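Local structure of cellulose binding protein (Clavibacter michiganensis, 4JJO) at residues 10-15 against 65-70; 26-29 against 33-36; 110-115 against 179-184; 121-126 against 160-165. The protein probably binds cell-wall polysaccharides and loosens the wall as the expansin part of a longer protein likely to hydrolyse beta-1,4-glucosidic links in cellulose. One frame throughout, in Å; residues are numbered along the deposited sequence.

Contact 1 of 4, residues 10-15 against 65-70; sequences YSLGQG and VADQCH
Y10 and L12 meet D67 across a gap too wide for backbone pairing: the CA atoms of L12 and D67 are 9.4 Å apart, and side chains from both segments fill the space between. What results is a small three-residue contact at the protein surface, centred on one carboxylate. The phenol end of Y10 reaches D67 with its OH 3.0 Å from D67 OD2 and 3.3 Å from D67 CB. This happens because the ring is tucked between the backbone N and carbonyl carbon of its own residue (chi1 87°). The ring and the carboxylate are not coplanar, their planes being 49° apart, and OD2 approaches the ring obliquely, 3.6 Å from Y10 CE1. Two residues after Y10, in the loop that follows strand 3-10, L12 adds a methyl, CD2, 3.7 Å from the same OD2, so one oxygen meets a hydroxyl and a hydrocarbon together. In the six-stranded double-psi beta-barrel of the expansin N-terminal domain, this contact joins the end of strand 3-10, and the loop that follows it, to strand 59-69. The other oxygen of D67 is engaged separately. The backbone N of Q68 donates to OD1 at 2.8 Å, from 36° out of the carboxylate plane, and N22 N gives it a second hydrogen bond, which together restrain the rotation of the carboxylate. The loop is shaped locally by an ST turn, in which G13 N donates to S11 OG at 3.1 Å; L12 N is taken up by the hydroxyl of Y34 on strand 34-38.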
loop_
_atom_site.group_PDB
_atom_site.type_symbol
_atom_site.label_atom_id
_atom_site.label_comp_id
_atom_site.label_asym_id
_atom_site.label_seq_id
_atom_site.Cartn_x
_atom_site.Cartn_y
_atom_site.Cartn_z
ATOM N N TYR A 10 -5.421 11.834 -12.919
ATOM C CA TYR A 10 -5.833 12.719 -11.839
ATOM C C TYR A 10 -4.599 13.083 -11.023
ATOM O O TYR A 10 -3.488 12.651 -11.342
ATOM C CB TYR A 10 -6.881 12.043 -10.953
ATOM C CG TYR A 10 -6.306 11.192 -9.844
ATOM C CD1 TYR A 10 -6.542 11.505 -8.514
ATOM C CD2 TYR A 10 -5.528 10.080 -10.127
ATOM C CE1 TYR A 10 -6.025 10.733 -7.496
ATOM C CE2 TYR A 10 -5.003 9.303 -9.117
ATOM C CZ TYR A 10 -5.256 9.634 -7.804
ATOM O OH TYR A 10 -4.741 8.864 -6.788
ATOM N N SER A 11 -4.781 13.882 -9.979
ATOM C CA SER A 11 -3.655 14.283 -9.147
ATOM C C SER A 11 -4.022 14.378 -7.673
ATOM O O SER A 11 -5.068 14.918 -7.314
ATOM C CB SER A 11 -3.104 15.631 -9.614
ATOM O OG SER A 11 -1.811 15.854 -9.079
ATOM N N LEU A 12 -3.147 13.845 -6.825
ATOM C CA LEU A 12 -3.235 14.057 -5.387
ATOM C C LEU A 12 -2.498 15.338 -5.015
ATOM O O LEU A 12 -2.512 15.765 -3.859
ATOM C CB LEU A 12 -2.621 12.874 -4.639
ATOM C CG LEU A 12 -3.395 11.560 -4.725
ATOM C CD1 LEU A 12 -2.624 10.448 -4.036
ATOM C CD2 LEU A 12 -4.774 11.722 -4.111
ATOM N N GLY A 13 -1.854 15.946 -6.008
ATOM C CA GLY A 13 -1.063 17.142 -5.802
ATOM C C GLY A 13 0.113 16.904 -4.878
ATOM O O GLY A 13 0.704 15.823 -4.864
ATOM N N GLN A 14 0.451 17.931 -4.106
ATOM C CA GLN A 14 1.562 17.873 -3.171
ATOM C C GLN A 14 1.312 16.831 -2.092
ATOM O O GLN A 14 2.236 16.150 -1.648
ATOM C CB GLN A 14 1.758 19.241 -2.520
ATOM C CG GLN A 14 2.949 19.322 -1.594
ATOM C CD GLN A 14 3.217 20.727 -1.102
ATOM O OE1 GLN A 14 4.358 21.083 -0.817
ATOM N NE2 GLN A 14 2.164 21.530 -0.983
ATOM N N GLY A 15 0.060 16.713 -1.666
ATOM C CA GLY A 15 -0.291 15.807 -0.590
ATOM C C GLY A 15 0.156 16.344 0.755
ATOM O O GLY A 15 0.786 17.399 0.841
ATOM N N VAL A 65 0.020 1.451 -6.178
ATOM C CA VAL A 65 -1.406 1.547 -5.906
ATOM C C VAL A 65 -1.591 2.332 -4.615
ATOM O O VAL A 65 -1.146 1.907 -3.550
ATOM C CB VAL A 65 -2.063 0.164 -5.777
ATOM C CG1 VAL A 65 -3.491 0.307 -5.280
ATOM C CG2 VAL A 65 -2.032 -0.570 -7.109
ATOM N N ALA A 66 -2.248 3.482 -4.717
ATOM C CA ALA A 66 -2.295 4.430 -3.614
ATOM C C ALA A 66 -3.704 4.899 -3.283
ATOM O O ALA A 66 -3.905 5.592 -2.287
ATOM C CB ALA A 66 -1.438 5.630 -3.950
ATOM N N ASP A 67 -4.679 4.532 -4.107
ATOM C CA ASP A 67 -5.989 5.167 -4.028
ATOM C C ASP A 67 -7.084 4.295 -4.632
ATOM O O ASP A 67 -6.802 3.316 -5.324
ATOM C CB ASP A 67 -5.939 6.503 -4.774
ATOM C CG ASP A 67 -6.902 7.534 -4.211
ATOM O OD1 ASP A 67 -7.745 7.178 -3.361
ATOM O OD2 ASP A 67 -6.807 8.711 -4.623
ATOM N N GLN A 68 -8.334 4.666 -4.369
ATOM C CA GLN A 68 -9.485 3.987 -4.951
ATOM C C GLN A 68 -10.227 4.902 -5.918
ATOM O O GLN A 68 -10.560 6.039 -5.584
ATOM C CB GLN A 68 -10.446 3.521 -3.853
ATOM C CG GLN A 68 -11.777 2.989 -4.381
ATOM C CD GLN A 68 -12.618 2.290 -3.320
ATOM O OE1 GLN A 68 -13.568 1.582 -3.647
ATOM N NE2 GLN A 68 -12.279 2.491 -2.051
ATOM N N CYS A 69 -10.485 4.393 -7.118
ATOM C CA CYS A 69 -11.295 5.099 -8.103
ATOM C C CYS A 69 -12.695 4.505 -8.107
ATOM O O CYS A 69 -12.946 3.499 -8.769
ATOM C CB CYS A 69 -10.677 4.978 -9.495
ATOM S SG CYS A 69 -11.618 5.813 -10.803
ATOM N N HIS A 70 -13.604 5.134 -7.367
ATOM C CA HIS A 70 -14.950 4.602 -7.196
ATOM C C HIS A 70 -15.718 4.500 -8.513
ATOM O O HIS A 70 -16.544 3.605 -8.682
ATOM C CB HIS A 70 -15.739 5.466 -6.207
ATOM C CG HIS A 70 -15.188 5.451 -4.816
ATOM N ND1 HIS A 70 -14.278 6.382 -4.362
ATOM C CD2 HIS A 70 -15.422 4.617 -3.774
ATOM C CE1 HIS A 70 -13.973 6.121 -3.103
ATOM N NE2 HIS A 70 -14.656 5.055 -2.723
#

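Contact 2 of 4, residues 26-29 against 33-36; sequences PAVP and MYVA
V28 and P29 pack against the ring of Y34, and the outcome is decided largely by how the three side chains are turned. In Y34 the ring stands between the backbone N and the carbonyl carbon (chi1 57°), and chi2 of 90° sets the ring perpendicular to the plane of CA, CB and CG. The CD2 and CE2 atoms are thereby presented to the incoming loop. V28 answers with a single branch: CG1, anti to its own N (chi1 171°), comes to 3.7 Å from Y34 CE2, approaching obliquely. P29 has no such choice of rotamer. Its ring, puckered with CG endo, crosses the tyrosine side chain at about a right angle, and CG carries most of the touching. That carbon lies 3.8 Å from Y34 CD2 and 3.9 Å from Y34 CB, while P29 CD sits 4.0 Å from Y34 CD2. The same CG also passes 3.8 Å from the carbonyl O of M33. M33 contributes little but this backbone, because its CB points away from the loop, and its side chain touches V61 on strand 59-69. The short link between the segments is held by its own polar contacts: D31 OD1 accepts from M33 N, and P29 O is met by R32 NH1. V28 also touches L12, whose backbone N is hydrogen-bonded to the hydroxyl of Y34. Within the double-psi barrel domain, the loop before strand 34-38 thus folds back onto the first residue of that strand. The chemistry is hydrocarbon packing against an aromatic ring whose polar end is satisfied elsewhere, which implies cohesion by shape and burial and little directional preference.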
loop_
_atom_site.group_PDB
_atom_site.type_symbol
_atom_site.label_atom_id
_atom_site.label_comp_id
_atom_site.label_asym_id
_atom_site.label_seq_id
_atom_site.Cartn_x
_atom_site.Cartn_y
_atom_site.Cartn_z
ATOM N N PRO A 26 1.912 7.666 3.834
ATOM C CA PRO A 26 2.564 8.768 4.553
ATOM C C PRO A 26 2.902 9.932 3.623
ATOM O O PRO A 26 2.905 11.087 4.046
ATOM C CB PRO A 26 3.851 8.131 5.090
ATOM C CG PRO A 26 3.587 6.677 5.119
ATOM C CD PRO A 26 2.636 6.392 3.999
ATOM N N ALA A 27 3.185 9.618 2.365
ATOM C CA ALA A 27 3.561 10.631 1.391
ATOM C C ALA A 27 3.175 10.205 -0.016
ATOM O O ALA A 27 3.145 9.018 -0.332
ATOM C CB ALA A 27 5.053 10.882 1.454
ATOM N N VAL A 28 2.876 11.186 -0.861
ATOM C CA VAL A 28 2.790 10.942 -2.290
ATOM C C VAL A 28 4.180 10.502 -2.723
ATOM O O VAL A 28 5.166 11.131 -2.345
ATOM C CB VAL A 28 2.393 12.216 -3.055
ATOM C CG1 VAL A 28 2.531 12.004 -4.550
ATOM C CG2 VAL A 28 0.973 12.635 -2.704
ATOM N N PRO A 29 4.276 9.413 -3.502
ATOM C CA PRO A 29 5.622 8.956 -3.871
ATOM C C PRO A 29 6.429 10.048 -4.560
ATOM O O PRO A 29 5.868 10.858 -5.296
ATOM C CB PRO A 29 5.360 7.782 -4.823
ATOM C CG PRO A 29 3.924 7.880 -5.211
ATOM C CD PRO A 29 3.222 8.569 -4.085
ATOM N N MET A 33 4.689 8.522 -9.290
ATOM C CA MET A 33 4.147 7.405 -10.052
ATOM C C MET A 33 3.207 6.600 -9.167
ATOM O O MET A 33 3.636 5.740 -8.397
ATOM C CB MET A 33 5.272 6.519 -10.581
ATOM C CG MET A 33 6.216 7.229 -11.542
ATOM S SD MET A 33 5.392 7.806 -13.041
ATOM C CE MET A 33 6.715 8.712 -13.833
ATOM N N TYR A 34 1.919 6.900 -9.278
ATOM C CA TYR A 34 0.907 6.237 -8.469
ATOM C C TYR A 34 -0.381 6.100 -9.261
ATOM O O TYR A 34 -0.488 6.614 -10.375
ATOM C CB TYR A 34 0.656 7.013 -7.176
ATOM C CG TYR A 34 0.250 8.456 -7.379
ATOM C CD1 TYR A 34 -1.084 8.810 -7.506
ATOM C CD2 TYR A 34 1.203 9.465 -7.426
ATOM C CE1 TYR A 34 -1.458 10.129 -7.685
ATOM C CE2 TYR A 34 0.840 10.783 -7.602
ATOM C CZ TYR A 34 -0.491 11.109 -7.729
ATOM O OH TYR A 34 -0.855 12.424 -7.907
ATOM N N VAL A 35 -1.359 5.413 -8.685
ATOM C CA VAL A 35 -2.584 5.100 -9.406
ATOM C C VAL A 35 -3.741 4.846 -8.453
ATOM O O VAL A 35 -3.547 4.363 -7.335
ATOM C CB VAL A 35 -2.387 3.852 -10.291
ATOM C CG1 VAL A 35 -2.071 2.637 -9.430
ATOM C CG2 VAL A 35 -3.610 3.600 -11.157
ATOM N N ALA A 36 -4.944 5.194 -8.901
ATOM C CA ALA A 36 -6.167 4.837 -8.205
ATOM C C ALA A 36 -6.840 3.717 -8.984
ATOM O O ALA A 36 -6.976 3.796 -10.206
ATOM C CB ALA A 36 -7.087 6.031 -8.100
#

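Contact 3 of 4, residues 110-115 against 179-184; sequences VAIRVK and VVLPGL
I112 and V110 meet L181 and L184 through hydrocarbon alone, in a fully buried contact. L181 CD1 is the hub of the packing, lying 3.8 Å from I112 CG1, 3.9 Å from I112 CD1 and 4.1 Å from V110 CG1. The single methyl thus touches two residues spaced by one along the opposing segment, both pointing their side chains inward while A111 between them points away. I112 CG1 has a second neighbour in L184 CD1, at 3.9 Å, and so sits where both leucines can reach it. Its torsions explain this: CG1 lies beside the backbone N (chi1 -62°), and chi2 of -58° bends CD1 round toward L181. V110 uses its CG1 branch, and its side chain crosses that of L181 at about a right angle, as that of L184 crosses I112. The backbones themselves stay well apart, with the CA atoms of I112 and L184 separated by 8.3 Å, as expected of facing layers and not of paired strands.

Polar bonding is left to the neighbours. Main-chain hydrogen bonds tie V110 to T194 and S196, and I112 to Q192, while A111 pairs with L128. On the other strand, G183 and L184 both face L167, a G1 beta bulge at the corner in the chain, after which L184 points toward I112. Further apolar cover comes from L125 and V127, which touch I112, and from V169, beside L184. Layers facing each other through aliphatic side chains are what a beta-sandwich requires, here the immunoglobulin-like sandwich of the expansin C-terminal domain.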
loop_
_atom_site.group_PDB
_atom_site.type_symbol
_atom_site.label_atom_id
_atom_site.label_comp_id
_atom_site.label_asym_id
_atom_site.label_seq_id
_atom_site.Cartn_x
_atom_site.Cartn_y
_atom_site.Cartn_z
ATOM N N VAL A 110 10.800 -3.397 5.123
ATOM C CA VAL A 110 9.496 -3.228 5.742
ATOM C C VAL A 110 9.551 -2.148 6.816
ATOM O O VAL A 110 10.531 -2.035 7.550
ATOM C CB VAL A 110 9.019 -4.550 6.374
ATOM C CG1 VAL A 110 7.750 -4.337 7.187
ATOM C CG2 VAL A 110 8.800 -5.599 5.295
ATOM N N ALA A 111 8.498 -1.340 6.884
ATOM C CA ALA A 111 8.361 -0.353 7.946
ATOM C C ALA A 111 6.958 -0.414 8.523
ATOM O O ALA A 111 6.030 -0.898 7.877
ATOM C CB ALA A 111 8.665 1.044 7.428
ATOM N N ILE A 112 6.816 0.076 9.747
ATOM C CA ILE A 112 5.527 0.119 10.418
ATOM C C ILE A 112 5.265 1.535 10.897
ATOM O O ILE A 112 6.129 2.146 11.528
ATOM C CB ILE A 112 5.502 -0.812 11.644
ATOM C CG1 ILE A 112 5.728 -2.267 11.231
ATOM C CG2 ILE A 112 4.190 -0.668 12.407
ATOM C CD1 ILE A 112 4.736 -2.792 10.232
ATOM N N ARG A 113 4.084 2.061 10.591
ATOM C CA ARG A 113 3.660 3.331 11.161
ATOM C C ARG A 113 2.444 3.120 12.045
ATOM O O ARG A 113 1.393 2.670 11.583
ATOM C CB ARG A 113 3.341 4.365 10.077
ATOM C CG ARG A 113 2.824 5.677 10.656
ATOM C CD ARG A 113 2.767 6.806 9.641
ATOM N NE ARG A 113 1.838 6.532 8.547
ATOM C CZ ARG A 113 1.215 7.468 7.837
ATOM N NH1 ARG A 113 1.406 8.754 8.097
ATOM N NH2 ARG A 113 0.390 7.115 6.860
ATOM N N VAL A 114 2.598 3.434 13.323
ATOM C CA VAL A 114 1.475 3.411 14.241
ATOM C C VAL A 114 0.601 4.619 13.936
ATOM O O VAL A 114 1.108 5.727 13.765
ATOM C CB VAL A 114 1.936 3.467 15.706
ATOM C CG1 VAL A 114 0.738 3.489 16.633
ATOM C CG2 VAL A 114 2.836 2.284 16.025
ATOM N N LYS A 115 -0.706 4.403 13.855
ATOM C CA LYS A 115 -1.633 5.479 13.546
ATOM C C LYS A 115 -1.660 6.498 14.672
ATOM O O LYS A 115 -1.582 6.136 15.848
ATOM C CB LYS A 115 -3.043 4.927 13.342
ATOM C CG LYS A 115 -4.003 5.948 12.754
ATOM C CD LYS A 115 -5.415 5.410 12.628
ATOM C CE LYS A 115 -6.295 6.416 11.902
ATOM N NZ LYS A 115 -7.740 6.060 11.917
ATOM N N VAL A 179 7.214 -12.114 8.341
ATOM C CA VAL A 179 8.281 -11.404 9.029
ATOM C C VAL A 179 7.831 -11.085 10.446
ATOM O O VAL A 179 6.681 -10.704 10.671
ATOM C CB VAL A 179 8.676 -10.089 8.325
ATOM C CG1 VAL A 179 9.304 -10.375 6.969
ATOM C CG2 VAL A 179 7.480 -9.158 8.187
ATOM N N VAL A 180 8.739 -11.254 11.398
ATOM C CA VAL A 180 8.465 -10.909 12.785
ATOM C C VAL A 180 9.299 -9.694 13.155
ATOM O O VAL A 180 10.522 -9.698 13.003
ATOM C CB VAL A 180 8.781 -12.076 13.733
ATOM C CG1 VAL A 180 8.643 -11.641 15.183
ATOM C CG2 VAL A 180 7.865 -13.255 13.433
ATOM N N LEU A 181 8.626 -8.659 13.643
ATOM C CA LEU A 181 9.248 -7.362 13.864
ATOM C C LEU A 181 9.227 -6.985 15.340
ATOM O O LEU A 181 8.243 -6.431 15.829
ATOM C CB LEU A 181 8.508 -6.297 13.053
ATOM C CG LEU A 181 8.214 -6.679 11.599
ATOM C CD1 LEU A 181 7.239 -5.695 10.975
ATOM C CD2 LEU A 181 9.494 -6.758 10.788
ATOM N N PRO A 182 10.320 -7.283 16.058
ATOM C CA PRO A 182 10.412 -6.994 17.492
ATOM C C PRO A 182 10.826 -5.559 17.807
ATOM O O PRO A 182 11.369 -4.852 16.957
ATOM C CB PRO A 182 11.515 -7.946 17.955
ATOM C CG PRO A 182 12.400 -8.066 16.781
ATOM C CD PRO A 182 11.496 -8.031 15.577
ATOM N N GLY A 183 10.563 -5.142 19.038
ATOM C CA GLY A 183 11.111 -3.904 19.560
ATOM C C GLY A 183 10.432 -2.646 19.063
ATOM O O GLY A 183 10.941 -1.544 19.264
ATOM N N LEU A 184 9.282 -2.800 18.418
ATOM C CA LEU A 184 8.542 -1.650 17.921
ATOM C C LEU A 184 7.976 -0.851 19.085
ATOM O O LEU A 184 7.591 -1.411 20.110
ATOM C CB LEU A 184 7.416 -2.100 16.994
ATOM C CG LEU A 184 7.865 -2.760 15.690
ATOM C CD1 LEU A 184 6.660 -3.246 14.910
ATOM C CD2 LEU A 184 8.698 -1.798 14.857
#

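Contact 4 of 4, residues 121-126 against 160-165; sequences WWAGLQ and SPIQDG
W121 meets P161 through its backbone and not its indole: the carbonyl O of W121 lies 3.8 Å from P161 CA and 4.1 Å from P161 CG, alongside the proline. Two residues further on, A123 CB faces I162 CD1 at 4.3 Å, a light apolar touch. I162 reaches it because CG1 lies between its backbone N and carbonyl carbon (chi1 54°) and chi2 of 169° then extends the chain, bringing CD1 close to A123 although CB itself does not point there.

The next shell fixes both backbones. I162 is bonded through its main chain to R120, next to W121, and its side chain rests on I139 and L146 of the sandwich interior. A123 is held to T158 by main-chain bonding and by T158 OG1, which meets A123 N, while S119 OG bonds to W121 N. The loop 160-165 is thus seated against the residues that lead into strand 124-128.

Both tryptophans, W121 and W122, have their CB directed away from this loop and are exposed. Such a pair of surface tryptophans on the C-terminal domain is consistent with the flat aromatic platform by which bacterial expansins bind cellulose.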
loop_
_atom_site.group_PDB
_atom_site.type_symbol
_atom_site.label_atom_id
_atom_site.label_comp_id
_atom_site.label_asym_id
_atom_site.label_seq_id
_atom_site.Cartn_x
_atom_site.Cartn_y
_atom_site.Cartn_z
ATOM N N TRP A 121 -5.311 0.873 24.491
ATOM C CA TRP A 121 -6.753 0.656 24.404
ATOM C C TRP A 121 -7.160 0.253 22.995
ATOM O O TRP A 121 -7.963 -0.659 22.803
ATOM C CB TRP A 121 -7.510 1.930 24.793
ATOM C CG TRP A 121 -7.255 2.400 26.194
ATOM C CD1 TRP A 121 -6.423 3.409 26.582
ATOM C CD2 TRP A 121 -7.849 1.886 27.393
ATOM N NE1 TRP A 121 -6.457 3.552 27.946
ATOM C CE2 TRP A 121 -7.326 2.631 28.468
ATOM C CE3 TRP A 121 -8.770 0.870 27.659
ATOM C CZ2 TRP A 121 -7.692 2.387 29.789
ATOM C CZ3 TRP A 121 -9.131 0.630 28.972
ATOM C CH2 TRP A 121 -8.595 1.387 30.020
ATOM N N TRP A 122 -6.598 0.955 22.015
ATOM C CA TRP A 122 -6.927 0.754 20.610
ATOM C C TRP A 122 -5.792 1.315 19.772
ATOM O O TRP A 122 -5.314 2.422 20.020
ATOM C CB TRP A 122 -8.234 1.472 20.257
ATOM C CG TRP A 122 -8.685 1.270 18.839
ATOM C CD1 TRP A 122 -9.526 0.298 18.376
ATOM C CD2 TRP A 122 -8.327 2.067 17.701
ATOM N NE1 TRP A 122 -9.711 0.439 17.021
ATOM C CE2 TRP A 122 -8.986 1.514 16.583
ATOM C CE3 TRP A 122 -7.511 3.188 17.519
ATOM C CZ2 TRP A 122 -8.855 2.050 15.301
ATOM C CZ3 TRP A 122 -7.383 3.718 16.245
ATOM C CH2 TRP A 122 -8.048 3.146 15.153
ATOM N N ALA A 123 -5.350 0.550 18.784
ATOM C CA ALA A 123 -4.242 0.988 17.954
ATOM C C ALA A 123 -4.436 0.599 16.501
ATOM O O ALA A 123 -5.150 -0.353 16.184
ATOM C CB ALA A 123 -2.936 0.415 18.479
ATOM N N GLY A 124 -3.792 1.358 15.624
ATOM C CA GLY A 124 -3.766 1.055 14.211
ATOM C C GLY A 124 -2.333 0.955 13.726
ATOM O O GLY A 124 -1.473 1.729 14.151
ATOM N N LEU A 125 -2.070 -0.008 12.850
ATOM C CA LEU A 125 -0.750 -0.160 12.257
ATOM C C LEU A 125 -0.853 -0.153 10.744
ATOM O O LEU A 125 -1.760 -0.750 10.164
ATOM C CB LEU A 125 -0.091 -1.469 12.693
ATOM C CG LEU A 125 0.196 -1.703 14.174
ATOM C CD1 LEU A 125 0.990 -2.986 14.319
ATOM C CD2 LEU A 125 0.948 -0.538 14.784
ATOM N N GLN A 126 0.089 0.530 10.111
ATOM C CA GLN A 126 0.209 0.506 8.667
ATOM C C GLN A 126 1.521 -0.162 8.292
ATOM O O GLN A 126 2.577 0.187 8.825
ATOM C CB GLN A 126 0.163 1.927 8.120
ATOM C CG GLN A 126 0.429 2.027 6.633
ATOM C CD GLN A 126 0.272 3.437 6.125
ATOM O OE1 GLN A 126 0.923 4.359 6.618
ATOM N NE2 GLN A 126 -0.610 3.621 5.146
ATOM N N SER A 160 -9.230 -5.493 20.247
ATOM C CA SER A 160 -9.222 -5.443 21.702
ATOM C C SER A 160 -7.845 -4.970 22.157
ATOM O O SER A 160 -6.910 -4.941 21.358
ATOM C CB SER A 160 -9.557 -6.816 22.288
ATOM O OG SER A 160 -8.631 -7.803 21.869
ATOM N N PRO A 161 -7.720 -4.581 23.436
ATOM C CA PRO A 161 -6.475 -3.964 23.911
ATOM C C PRO A 161 -5.222 -4.807 23.690
ATOM O O PRO A 161 -5.291 -6.033 23.560
ATOM C CB PRO A 161 -6.729 -3.778 25.408
ATOM C CG PRO A 161 -8.194 -3.660 25.518
ATOM C CD PRO A 161 -8.743 -4.610 24.496
ATOM N N ILE A 162 -4.082 -4.128 23.652
ATOM C CA ILE A 162 -2.788 -4.781 23.520
ATOM C C ILE A 162 -1.954 -4.532 24.767
ATOM O O ILE A 162 -2.261 -3.646 25.570
ATOM C CB ILE A 162 -2.017 -4.281 22.289
ATOM C CG1 ILE A 162 -1.895 -2.754 22.311
ATOM C CG2 ILE A 162 -2.711 -4.735 21.020
ATOM C CD1 ILE A 162 -0.927 -2.203 21.287
ATOM N N GLN A 163 -0.893 -5.314 24.922
ATOM C CA GLN A 163 -0.058 -5.241 26.110
ATOM C C GLN A 163 0.883 -4.044 26.065
ATOM O O GLN A 163 1.225 -3.539 24.994
ATOM C CB GLN A 163 0.740 -6.536 26.282
ATOM C CG GLN A 163 1.749 -6.809 25.181
ATOM C CD GLN A 163 2.411 -8.161 25.336
ATOM O OE1 GLN A 163 1.747 -9.161 25.612
ATOM N NE2 GLN A 163 3.728 -8.198 25.174
ATOM N N ASP A 164 1.290 -3.596 27.247
ATOM C CA ASP A 164 2.204 -2.473 27.385
ATOM C C ASP A 164 3.613 -2.914 27.006
ATOM O O ASP A 164 3.883 -4.108 26.881
ATOM C CB ASP A 164 2.173 -1.959 28.825
ATOM C CG ASP A 164 3.019 -0.718 29.025
ATOM O OD1 ASP A 164 3.304 -0.018 28.031
ATOM O OD2 ASP A 164 3.392 -0.442 30.184
ATOM N N GLY A 165 4.505 -1.950 26.813
ATOM C CA GLY A 165 5.875 -2.255 26.451
ATOM C C GLY A 165 6.057 -2.376 24.950
ATOM O O GLY A 165 5.151 -2.050 24.181
#

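How the contacts relate
From the N terminus, contact 1 closes the first long loop, returning strand 59-69 to the end of strand 3-10. Contact 2 is nested inside it, folding the loop 26-29 onto strand 34-38, which neighbours strand 59-69 in the barrel sheet; the two contacts touch, their centres 7 Å apart. Both close before contact 3 opens, in the C-terminal domain. There contact 3 spans from strand 111-114 to strand 178-184, and contact 4 is nested within its loop, tying 121-126 to 160-165. Strands 111-114 and 124-128 are sheet neighbours. Across the domain boundary, P26 of contact 2 packs against R113 and Q126, linking barrel and sandwich.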